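Local atomic coordinates of PA1221 (Pseudomonas aeruginosa, PDB entry 4DG8), a protein that belongs to the ANL superfamily of AMP-binding enzymes, carries a phosphopantetheine attachment domain in its sequence, and holds adenosine monophosphate in this model. Residues D216-T219 with L220-G224; A257-T260 with A261-N265; P142-V146 with R147-A151; G84-R88 with E89-C93; Y427-L431 with P432-Q436. One frame throughout, in Å; residues are numbered along the deposited sequence.

Interaction 1. Residues D216-T219 with L220-G224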
# COMPACT_ATOMS: atom_id res chain seq x y z
N ASP A 216 0.25 -0.45 1.48
CA ASP A 216 1.66 -0.49 1.86
C ASP A 216 2.46 0.72 1.36
O ASP A 216 3.66 0.80 1.59
CB ASP A 216 2.37 -1.83 1.53
CG ASP A 216 2.53 -2.06 0.04
OD1 ASP A 216 3.11 -3.10 -0.34
OD2 ASP A 216 2.10 -1.20 -0.76
N ALA A 217 1.79 1.68 0.71
CA ALA A 217 2.42 2.98 0.47
C ALA A 217 2.73 3.62 1.83
O ALA A 217 3.74 4.33 2.00
CB ALA A 217 1.50 3.90 -0.37
N ALA A 218 1.85 3.36 2.78
CA ALA A 218 2.04 3.82 4.15
C ALA A 218 3.38 3.39 4.72
O ALA A 218 4.01 4.15 5.46
CB ALA A 218 0.89 3.33 5.06
N THR A 219 3.81 2.18 4.39
CA THR A 219 5.09 1.69 4.88
C THR A 219 6.21 2.65 4.54
O THR A 219 7.11 2.93 5.36
CB THR A 219 5.42 0.32 4.28
OG1 THR A 219 4.32 -0.57 4.51
CG2 THR A 219 6.69 -0.24 4.90
N LEU A 220 6.17 3.16 3.31
CA LEU A 220 7.17 4.14 2.89
C LEU A 220 6.96 5.48 3.62
O LEU A 220 7.92 6.10 4.10
CB LEU A 220 7.09 4.37 1.38
CG LEU A 220 7.98 5.50 0.87
CD1 LEU A 220 9.45 5.17 1.12
CD2 LEU A 220 7.71 5.73 -0.61
N GLU A 221 5.72 5.96 3.65
CA GLU A 221 5.48 7.28 4.24
C GLU A 221 5.92 7.37 5.71
O GLU A 221 6.51 8.36 6.14
CB GLU A 221 4.01 7.66 4.11
CG GLU A 221 3.58 7.84 2.66
CD GLU A 221 2.08 8.00 2.51
OE1 GLU A 221 1.38 8.14 3.54
OE2 GLU A 221 1.62 8.00 1.36
N ILE A 222 5.63 6.32 6.46
CA ILE A 222 5.93 6.29 7.88
C ILE A 222 7.36 5.90 8.15
O ILE A 222 8.14 6.68 8.71
CB ILE A 222 4.95 5.37 8.61
CG1 ILE A 222 3.53 5.94 8.46
CG2 ILE A 222 5.35 5.22 10.10
CD1 ILE A 222 2.39 4.93 8.77
N TRP A 223 7.73 4.68 7.74
CA TRP A 223 9.05 4.19 8.09
C TRP A 223 10.17 4.85 7.28
O TRP A 223 11.30 4.92 7.74
CB TRP A 223 9.09 2.66 8.00
CG TRP A 223 8.04 2.08 8.90
CD1 TRP A 223 6.88 1.46 8.54
CD2 TRP A 223 8.02 2.15 10.34
NE1 TRP A 223 6.15 1.12 9.66
CE2 TRP A 223 6.83 1.53 10.77
CE3 TRP A 223 8.90 2.67 11.29
CZ2 TRP A 223 6.50 1.39 12.14
CZ3 TRP A 223 8.58 2.54 12.65
CH2 TRP A 223 7.39 1.90 13.05
N GLY A 224 9.87 5.35 6.09
CA GLY A 224 10.87 6.12 5.37
C GLY A 224 11.37 7.32 6.18
O GLY A 224 12.55 7.64 6.16
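Across the first turns of helix 217-226, T219 meets W223 through both backbone and side chain. The backbone bonds follow the i to i+4 pattern of an alpha helix: E221 N donates to A217 O at 3.0 Å, and I222 N reaches A218 O at 2.9 Å with a nearly straight N-H...O angle of 166°. W223 N to T219 O, also 3.0 Å, is more bent (139°).

Two apolar contacts follow the same spacing. T219 CG2, trans to the backbone N while OG1 takes the place beside it (chi1 -54°), lies 4.0 Å from W223 CD1, and the two side chains run at a slant to one another. A218 CB faces I222 CD1 at 4.3 Å. Between chain neighbours, the I222 CG2 methyl sits over the centre of one face of the W223 indole, 4.0 Å above its plane.

The polar ends have partners beyond this helix: T219 OG1 bonds to Y168, W223 NE1 to Y104, and the E221 carboxylate to S211 and N210, which probably holds the buried carboxylate in place. The whole is a buried N-terminal helix turn, belonging to the beta-alpha-beta unit of strand 206-209, helix 217-226 and strand 231-234.

Interaction 2. Residues A257-T260 with A261-N265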
# COMPACT_ATOMS: atom_id res chain seq x y z
N ALA A 257 7.06 13.12 -0.54
CA ALA A 257 5.70 12.60 -0.58
C ALA A 257 5.52 11.46 -1.57
O ALA A 257 6.18 11.40 -2.59
CB ALA A 257 4.69 13.73 -0.85
N TRP A 258 4.60 10.58 -1.22
CA TRP A 258 4.05 9.62 -2.15
C TRP A 258 2.66 10.12 -2.57
O TRP A 258 1.87 10.56 -1.74
CB TRP A 258 3.91 8.24 -1.50
CG TRP A 258 2.94 7.33 -2.25
CD1 TRP A 258 1.61 7.16 -2.00
CD2 TRP A 258 3.24 6.54 -3.41
NE1 TRP A 258 1.07 6.29 -2.91
CE2 TRP A 258 2.04 5.89 -3.79
CE3 TRP A 258 4.40 6.31 -4.17
CZ2 TRP A 258 1.98 5.01 -4.89
CZ3 TRP A 258 4.32 5.44 -5.28
CH2 TRP A 258 3.13 4.80 -5.61
N LEU A 259 2.41 10.10 -3.87
CA LEU A 259 1.09 10.39 -4.41
C LEU A 259 0.81 9.37 -5.49
O LEU A 259 1.54 9.29 -6.49
CB LEU A 259 1.06 11.78 -5.05
CG LEU A 259 1.40 12.95 -4.14
CD1 LEU A 259 1.50 14.21 -4.99
CD2 LEU A 259 0.34 13.11 -3.04
N THR A 260 -0.25 8.60 -5.30
CA THR A 260 -0.62 7.64 -6.30
C THR A 260 -0.93 8.34 -7.63
O THR A 260 -1.31 9.52 -7.66
CB THR A 260 -1.80 6.75 -5.86
OG1 THR A 260 -1.88 5.64 -6.75
CG2 THR A 260 -3.12 7.53 -5.92
N ALA A 261 -0.73 7.61 -8.72
CA ALA A 261 -0.81 8.18 -10.07
C ALA A 261 -2.04 9.06 -10.30
O ALA A 261 -1.91 10.18 -10.77
CB ALA A 261 -0.76 7.09 -11.10
N SER A 262 -3.23 8.56 -9.98
CA SER A 262 -4.44 9.32 -10.32
C SER A 262 -4.54 10.59 -9.46
O SER A 262 -4.97 11.63 -9.94
CB SER A 262 -5.71 8.44 -10.29
OG SER A 262 -5.95 7.94 -8.99
N LEU A 263 -4.06 10.52 -8.21
CA LEU A 263 -4.04 11.71 -7.35
C LEU A 263 -3.02 12.74 -7.85
O LEU A 263 -3.30 13.94 -7.92
CB LEU A 263 -3.73 11.33 -5.89
CG LEU A 263 -3.72 12.50 -4.87
CD1 LEU A 263 -5.01 13.37 -4.95
CD2 LEU A 263 -3.46 12.02 -3.43
N PHE A 264 -1.84 12.24 -8.21
CA PHE A 264 -0.83 13.04 -8.88
C PHE A 264 -1.46 13.76 -10.09
O PHE A 264 -1.39 14.97 -10.20
CB PHE A 264 0.34 12.14 -9.30
CG PHE A 264 1.39 12.82 -10.13
CD1 PHE A 264 2.44 13.52 -9.53
CD2 PHE A 264 1.35 12.75 -11.52
CE1 PHE A 264 3.42 14.13 -10.30
CE2 PHE A 264 2.31 13.37 -12.29
CZ PHE A 264 3.35 14.05 -11.68
N ASN A 265 -2.09 13.01 -10.98
CA ASN A 265 -2.66 13.58 -12.20
C ASN A 265 -3.67 14.69 -11.89
O ASN A 265 -3.66 15.75 -12.52
CB ASN A 265 -3.34 12.48 -13.02
CG ASN A 265 -2.35 11.47 -13.54
OD1 ASN A 265 -1.14 11.71 -13.50
ND2 ASN A 265 -2.85 10.34 -14.05
O HOH W 1 -3.60 5.86 -8.88
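A261 starts helix 261-270 directly after T260, where the chain turns from strand into helix. The short axes of 257-260 and 261-265 make an angle of 96°, so the helix sets off almost perpendicular to the strand. At S262 the backbone N donates to a water at 2.9 Å, and that water is also hydrogen-bonded to T260 OG1 at 2.7 Å, bridging the N-cap residue to the first turn. L263 comes next and packs on two residues of the strand: its CB touches T260 CG2 at 3.8 Å, the side chains at about a right angle, while CD2 meets L259 CD2 at 4.0 Å. With CG trans to its own backbone N (chi1 -178°), L263 extends back along the strand to make this second contact. F264 N closes the first helical turn on T260 O at 2.8 Å, with an essentially linear N-H...O angle of 179°. Its CB also lies 4.3 Å from L259 CB, but the ring leads off from the strand.

That ring packs against H292, V293 and A296 of helix 290-299 and against L281 and T283 of strand 280-284, the strand paired in parallel with 256-260 in this beta-alpha-beta unit.

Interaction 3. Residues P142-V146 with R147-A151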
# COMPACT_ATOMS: atom_id res chain seq x y z
N PRO A 142 -12.93 -7.25 19.21
CA PRO A 142 -12.14 -7.04 20.44
C PRO A 142 -11.35 -5.72 20.41
O PRO A 142 -10.18 -5.73 20.05
CB PRO A 142 -11.21 -8.26 20.48
CG PRO A 142 -11.07 -8.69 19.04
CD PRO A 142 -12.34 -8.26 18.31
N CYS A 143 -12.01 -4.62 20.76
CA CYS A 143 -11.42 -3.28 20.71
C CYS A 143 -11.14 -2.73 22.09
O CYS A 143 -11.90 -2.97 23.01
CB CYS A 143 -12.38 -2.29 20.05
SG CYS A 143 -12.41 -2.29 18.28
N VAL A 144 -10.06 -1.96 22.20
CA VAL A 144 -9.80 -1.20 23.42
C VAL A 144 -9.49 0.25 23.07
O VAL A 144 -8.84 0.52 22.06
CB VAL A 144 -8.63 -1.80 24.23
CG1 VAL A 144 -8.97 -3.21 24.66
CG2 VAL A 144 -7.33 -1.78 23.43
N PRO A 145 -9.99 1.19 23.89
CA PRO A 145 -9.72 2.62 23.66
C PRO A 145 -8.26 2.91 23.97
O PRO A 145 -7.80 2.62 25.07
CB PRO A 145 -10.62 3.31 24.68
CG PRO A 145 -10.76 2.31 25.80
CD PRO A 145 -10.69 0.94 25.16
N VAL A 146 -7.55 3.52 23.04
CA VAL A 146 -6.11 3.60 23.21
C VAL A 146 -5.71 4.68 24.22
O VAL A 146 -4.66 4.60 24.84
CB VAL A 146 -5.38 3.78 21.86
CG1 VAL A 146 -5.36 5.25 21.45
CG2 VAL A 146 -3.97 3.22 21.95
N ARG A 147 -6.56 5.68 24.39
CA ARG A 147 -6.29 6.76 25.33
C ARG A 147 -6.69 6.36 26.74
O ARG A 147 -6.33 7.01 27.73
CB ARG A 147 -7.02 8.04 24.89
CG ARG A 147 -6.40 8.71 23.68
CD ARG A 147 -7.23 9.86 23.11
NE ARG A 147 -6.73 10.24 21.79
CZ ARG A 147 -6.98 9.57 20.67
NH1 ARG A 147 -7.76 8.49 20.71
NH2 ARG A 147 -6.47 9.97 19.51
N HIS A 148 -7.51 5.32 26.83
CA HIS A 148 -8.02 4.86 28.12
C HIS A 148 -7.41 3.61 28.78
O HIS A 148 -7.99 3.07 29.72
CB HIS A 148 -9.54 4.96 28.18
CG HIS A 148 -10.02 6.38 28.12
ND1 HIS A 148 -10.14 7.08 26.93
CD2 HIS A 148 -10.35 7.26 29.10
CE1 HIS A 148 -10.55 8.31 27.18
NE2 HIS A 148 -10.69 8.44 28.49
N LEU A 149 -6.30 3.12 28.24
CA LEU A 149 -5.65 1.91 28.75
C LEU A 149 -5.11 2.01 30.18
O LEU A 149 -4.67 3.08 30.62
CB LEU A 149 -4.52 1.47 27.82
CG LEU A 149 -4.91 1.30 26.36
CD1 LEU A 149 -3.69 0.91 25.54
CD2 LEU A 149 -6.01 0.27 26.21
N PRO A 150 -5.14 0.88 30.90
CA PRO A 150 -4.62 0.75 32.27
C PRO A 150 -3.10 0.60 32.30
O PRO A 150 -2.50 0.14 31.33
CB PRO A 150 -5.30 -0.53 32.76
CG PRO A 150 -5.44 -1.36 31.54
CD PRO A 150 -5.72 -0.39 30.42
N ALA A 151 -2.51 0.98 33.43
CA ALA A 151 -1.06 0.86 33.63
C ALA A 151 -0.58 -0.59 33.55
O ALA A 151 -1.27 -1.51 33.99
CB ALA A 151 -0.67 1.47 34.98
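V144, on edge strand 143-145, opens the contact by turning its side chain toward the loop that follows. Its CG2 methyl meets L149 CD2 at 3.7 Å, the two side chains crossing at about a right angle, and V144 CB lies only slightly farther from the same methyl. L149 CG stands trans to its own carbonyl carbon (chi1 -53°), which brings the isobutyl group back to the strand residues.

P145 contributes both its ring and its carbonyl. The ring carbon CG rests 3.8 Å from H148 CB, the pyrrolidine set crosswise to the histidine side chain, whose imidazole leads away. On the backbone, H148 N donates to P145 O at 3.2 Å; the bond is bent (N-H...O 140°), and the donor stands well above the carbonyl plane. L149 CD2 also lies close to this oxygen, at 3.2 Å.

V146 ends the segment. Its CG2 faces L149 CD1 at 4.3 Å, and its carbonyl O lies 3.6 Å from L149 CG, so L149 is touched by three successive residues. CG1 of V146 approaches R147 NH1 at 4.1 Å, where the arginine chain, extended from CG to NE, passes obliquely; its NH1 is hydrogen-bonded to the carbonyl O of C131.

Y68 and L65 of helix 55-72 pack against L149 from beyond the segments. The bond from H148 N to P145 O closes a type I beta turn, P145 to H148, by which the chain leaves the outermost strand of the seven-stranded mixed sheet at the protein surface.

Interaction 4. Residues G84-R88 with E89-C93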
# COMPACT_ATOMS: atom_id res chain seq x y z
N GLY A 84 -7.97 4.07 13.25
CA GLY A 84 -8.23 5.49 13.41
C GLY A 84 -7.56 6.31 12.31
O GLY A 84 -6.69 5.80 11.60
N GLU A 85 -7.91 7.59 12.22
CA GLU A 85 -7.24 8.51 11.29
C GLU A 85 -5.80 8.73 11.74
O GLU A 85 -5.48 8.52 12.91
CB GLU A 85 -7.97 9.87 11.24
CG GLU A 85 -9.39 9.82 10.68
CD GLU A 85 -9.46 9.24 9.28
OE1 GLU A 85 -8.44 9.30 8.56
OE2 GLU A 85 -10.52 8.72 8.90
N TYR A 86 -4.92 9.17 10.84
CA TYR A 86 -3.55 9.38 11.27
C TYR A 86 -3.48 10.34 12.44
O TYR A 86 -3.99 11.46 12.37
CB TYR A 86 -2.64 9.82 10.13
CG TYR A 86 -2.18 8.63 9.34
CD1 TYR A 86 -2.51 8.49 8.01
CD2 TYR A 86 -1.46 7.62 9.96
CE1 TYR A 86 -2.13 7.38 7.29
CE2 TYR A 86 -1.06 6.50 9.25
CZ TYR A 86 -1.40 6.39 7.92
OH TYR A 86 -1.02 5.28 7.20
N SER A 87 -2.83 9.87 13.51
CA SER A 87 -2.61 10.68 14.70
C SER A 87 -1.29 10.23 15.32
O SER A 87 -0.78 9.16 14.97
CB SER A 87 -3.74 10.49 15.70
OG SER A 87 -3.71 9.17 16.23
N ARG A 88 -0.75 11.03 16.23
CA ARG A 88 0.44 10.61 16.95
C ARG A 88 0.16 9.30 17.70
O ARG A 88 1.03 8.41 17.80
CB ARG A 88 0.92 11.74 17.89
CG ARG A 88 -0.12 12.21 18.89
CD ARG A 88 0.48 13.24 19.83
NE ARG A 88 0.73 14.51 19.14
CZ ARG A 88 1.31 15.57 19.70
NH1 ARG A 88 1.70 15.52 20.98
NH2 ARG A 88 1.48 16.68 19.00
N GLU A 89 -1.06 9.15 18.20
CA GLU A 89 -1.46 7.88 18.82
C GLU A 89 -1.35 6.65 17.90
O GLU A 89 -0.83 5.61 18.31
CB GLU A 89 -2.90 7.95 19.37
CG GLU A 89 -3.05 8.79 20.63
CD GLU A 89 -3.09 10.27 20.35
OE1 GLU A 89 -3.30 10.65 19.17
OE2 GLU A 89 -2.91 11.04 21.30
N SER A 90 -1.84 6.74 16.67
CA SER A 90 -1.81 5.54 15.81
C SER A 90 -0.36 5.13 15.45
O SER A 90 0.01 3.94 15.50
CB SER A 90 -2.74 5.67 14.59
OG SER A 90 -2.45 6.81 13.83
N ILE A 91 0.47 6.13 15.15
CA ILE A 91 1.90 5.95 14.91
C ILE A 91 2.60 5.27 16.10
O ILE A 91 3.36 4.30 15.95
CB ILE A 91 2.59 7.32 14.63
CG1 ILE A 91 1.97 8.04 13.43
CG2 ILE A 91 4.11 7.13 14.46
CD1 ILE A 91 2.02 7.26 12.12
N THR A 92 2.32 5.79 17.29
CA THR A 92 2.81 5.17 18.52
C THR A 92 2.34 3.70 18.65
O THR A 92 3.11 2.83 19.09
CB THR A 92 2.37 5.98 19.75
OG1 THR A 92 2.72 7.36 19.54
CG2 THR A 92 3.02 5.47 21.03
N CYS A 93 1.10 3.43 18.28
CA CYS A 93 0.60 2.05 18.29
C CYS A 93 1.45 1.16 17.40
O CYS A 93 1.79 0.05 17.78
CB CYS A 93 -0.84 1.96 17.78
SG CYS A 93 -2.08 2.41 18.98
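Helix 88-99 begins with I91 N donating to S87 O at 3.3 Å, almost linearly, and T92 N donating to R88 O at 3.0 Å. Two side-chain bonds then run in opposite directions between S87 and S90. S87 OG accepts from S90 N at 3.1 Å, and S90 OG accepts from S87 N, also at 3.1 Å. Each hydroxyl lies between its own backbone N and carbonyl carbon (chi1 68° for S87 and 56° for S90), which directs it at the partner's amide. S87 OG also gives a weak bond to E89 OE1, whose chain bends back at chi2 to approach it.

One residue on, T92 OG1 donates to R88 O at 2.6 Å. This oxygen is therefore gripped by two donors of T92, hydroxyl and amide, which come from opposite faces of the carbonyl plane. Before the cap, Y86 CD2 touches I91 CD1 at 4.1 Å, the side chains crossing at about a right angle.

The tyrosine hydroxyl bonds to the S211 carbonyl, and R88 NE makes a salt bridge with D48. The reciprocal pair of S87 and S90 is a capping box, here marking the passage from strand 79-83 into helix 88-99.

Interaction 5. Residues Y427-L431 with P432-Q436. With AMP (adenosine monophosphate), chain B.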
# COMPACT_ATOMS: atom_id res chain seq x y z
N TYR A 427 -6.61 -0.19 -4.29
CA TYR A 427 -6.74 -1.63 -4.09
C TYR A 427 -6.69 -2.42 -5.39
O TYR A 427 -7.30 -2.04 -6.39
CB TYR A 427 -8.08 -1.94 -3.41
CG TYR A 427 -8.27 -1.35 -2.04
CD1 TYR A 427 -7.53 -1.83 -0.96
CD2 TYR A 427 -9.20 -0.34 -1.81
CE1 TYR A 427 -7.71 -1.30 0.31
CE2 TYR A 427 -9.39 0.20 -0.54
CZ TYR A 427 -8.64 -0.30 0.51
OH TYR A 427 -8.80 0.22 1.78
N ARG A 428 -5.98 -3.55 -5.38
CA ARG A 428 -6.16 -4.53 -6.44
C ARG A 428 -7.53 -5.22 -6.29
O ARG A 428 -8.01 -5.51 -5.19
CB ARG A 428 -5.05 -5.58 -6.42
CG ARG A 428 -3.69 -5.05 -6.83
CD ARG A 428 -2.61 -6.11 -6.59
NE ARG A 428 -2.45 -6.44 -5.17
CZ ARG A 428 -1.48 -7.21 -4.68
NH1 ARG A 428 -0.58 -7.75 -5.50
NH2 ARG A 428 -1.42 -7.45 -3.37
N LEU A 429 -8.17 -5.49 -7.42
CA LEU A 429 -9.45 -6.15 -7.38
C LEU A 429 -9.55 -7.15 -8.51
O LEU A 429 -9.25 -6.81 -9.68
CB LEU A 429 -10.58 -5.12 -7.51
CG LEU A 429 -11.98 -5.70 -7.39
CD1 LEU A 429 -12.11 -6.43 -6.05
CD2 LEU A 429 -13.01 -4.60 -7.53
N ASP A 430 -10.02 -8.34 -8.18
CA ASP A 430 -10.27 -9.34 -9.20
C ASP A 430 -11.68 -9.00 -9.63
O ASP A 430 -12.67 -9.38 -9.00
CB ASP A 430 -10.24 -10.73 -8.56
CG ASP A 430 -10.35 -11.85 -9.58
OD1 ASP A 430 -10.90 -11.61 -10.69
OD2 ASP A 430 -9.89 -12.97 -9.26
N LEU A 431 -11.74 -8.31 -10.76
CA LEU A 431 -12.99 -7.72 -11.22
C LEU A 431 -13.94 -8.81 -11.72
O LEU A 431 -15.13 -8.80 -11.38
CB LEU A 431 -12.70 -6.66 -12.29
CG LEU A 431 -13.90 -5.85 -12.80
CD1 LEU A 431 -14.54 -5.09 -11.67
CD2 LEU A 431 -13.44 -4.90 -13.89
N PRO A 432 -13.41 -9.76 -12.52
CA PRO A 432 -14.27 -10.82 -13.03
C PRO A 432 -14.84 -11.69 -11.92
O PRO A 432 -15.96 -12.20 -12.07
CB PRO A 432 -13.32 -11.64 -13.92
CG PRO A 432 -12.24 -10.69 -14.28
CD PRO A 432 -12.04 -9.86 -13.06
N ALA A 433 -14.12 -11.84 -10.81
CA ALA A 433 -14.64 -12.61 -9.67
C ALA A 433 -15.83 -11.92 -9.03
O ALA A 433 -16.86 -12.54 -8.78
CB ALA A 433 -13.54 -12.88 -8.64
N LEU A 434 -15.69 -10.62 -8.78
CA LEU A 434 -16.76 -9.82 -8.17
C LEU A 434 -17.98 -9.76 -9.10
O LEU A 434 -19.15 -9.83 -8.66
CB LEU A 434 -16.23 -8.41 -7.85
CG LEU A 434 -17.22 -7.45 -7.16
CD1 LEU A 434 -17.73 -8.09 -5.87
CD2 LEU A 434 -16.59 -6.06 -6.90
N GLU A 435 -17.70 -9.66 -10.39
CA GLU A 435 -18.72 -9.67 -11.42
C GLU A 435 -19.50 -10.99 -11.39
O GLU A 435 -20.75 -11.01 -11.37
CB GLU A 435 -18.03 -9.51 -12.77
CG GLU A 435 -18.90 -9.06 -13.91
CD GLU A 435 -18.06 -8.66 -15.12
OE1 GLU A 435 -18.28 -7.56 -15.66
OE2 GLU A 435 -17.17 -9.45 -15.51
N GLN A 436 -18.76 -12.09 -11.38
CA GLN A 436 -19.34 -13.42 -11.33
C GLN A 436 -20.18 -13.55 -10.06
O GLN A 436 -21.23 -14.20 -10.05
CB GLN A 436 -18.25 -14.50 -11.39
CG GLN A 436 -18.77 -15.93 -11.28
CD GLN A 436 -19.80 -16.29 -12.36
OE1 GLN A 436 -20.86 -16.84 -12.05
NE2 GLN A 436 -19.48 -15.99 -13.61
P AMP B . -0.48 -3.12 -4.81
O1P AMP B . -1.85 -2.82 -4.24
O2P AMP B . 0.67 -2.19 -4.46
O3P AMP B . -0.15 -4.54 -4.40
O5' AMP B . -0.58 -3.26 -6.39
C5' AMP B . 0.50 -3.79 -7.13
C4' AMP B . 0.21 -3.78 -8.61
O4' AMP B . -0.10 -2.43 -9.05
C3' AMP B . 1.36 -4.20 -9.50
O3' AMP B . 1.50 -5.62 -9.58
C2' AMP B . 1.02 -3.54 -10.83
O2' AMP B . 0.01 -4.29 -11.51
C1' AMP B . 0.40 -2.22 -10.35
N9 AMP B . 1.40 -1.13 -10.30
C8 AMP B . 1.99 -0.68 -9.17
N7 AMP B . 2.87 0.32 -9.42
C5 AMP B . 2.87 0.54 -10.75
C6 AMP B . 3.57 1.46 -11.68
N6 AMP B . 4.46 2.36 -11.23
N1 AMP B . 3.28 1.38 -13.00
C2 AMP B . 2.38 0.48 -13.45
N3 AMP B . 1.71 -0.39 -12.66
C4 AMP B . 1.89 -0.41 -11.32
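An aspartate N-cap begins helix 431-439 where strand 427-430 runs into it: D430 OD1 accepts from A433 N at 3.2 Å. The amide meets this oxygen from above the carboxylate plane, and D430 CG, trans to its backbone N (chi1 -174°), is carried forward over the helix start, 3.5 Å from A433 CB. The P432 ring is set crosswise to D430, its CD 3.2 Å from OD1. Two backbone bonds complete the opening turn, L434 N to D430 O and E435 N to L431 O, the second 2.9 Å long.

Strand 427-430 forms a two-stranded antiparallel hairpin with 421-424, and the helix leaves it at 54° between the short segment axes. Inside that bend L429 CD2 meets L434 CD2 at 3.9 Å, the two leucines set at a slant; L449 and L460 of the following strands also pack on L434.

At the start of the strand, R428 turns to the adenosine monophosphate phosphate. O3P sits over the centre of one guanidinium face, 3.0 Å from R428 CZ, while NH1 forms a salt bridge with E313. The phosphate and E313 together probably steady the arginine. The ligand is also hydrogen-bonded to T312 and K423.

Overall arrangement
Along the chain the order is interaction 4, 3, 1, 2, 5. Interactions 1 to 4 lie in the part of the sequence typical of AMP-binding enzymes. Interaction 1 is the most central and touches two others: A218 and I222 pack on Y86 and I91 of interaction 4, while A217 and E221 pack on W258 of interaction 2, each centre about 14 Å away. Interaction 4 continues outward to interaction 3, where E89 and R147 form a long, weak ion pair and V146 packs on C93; strands 79-83 and 143-145 share the seven-stranded sheet. Interaction 5 touches none of them, its nearest atoms about 7 Å from interaction 1, yet R428 brings its hairpin to the adenosine monophosphate that D216 of interaction 1 also approaches.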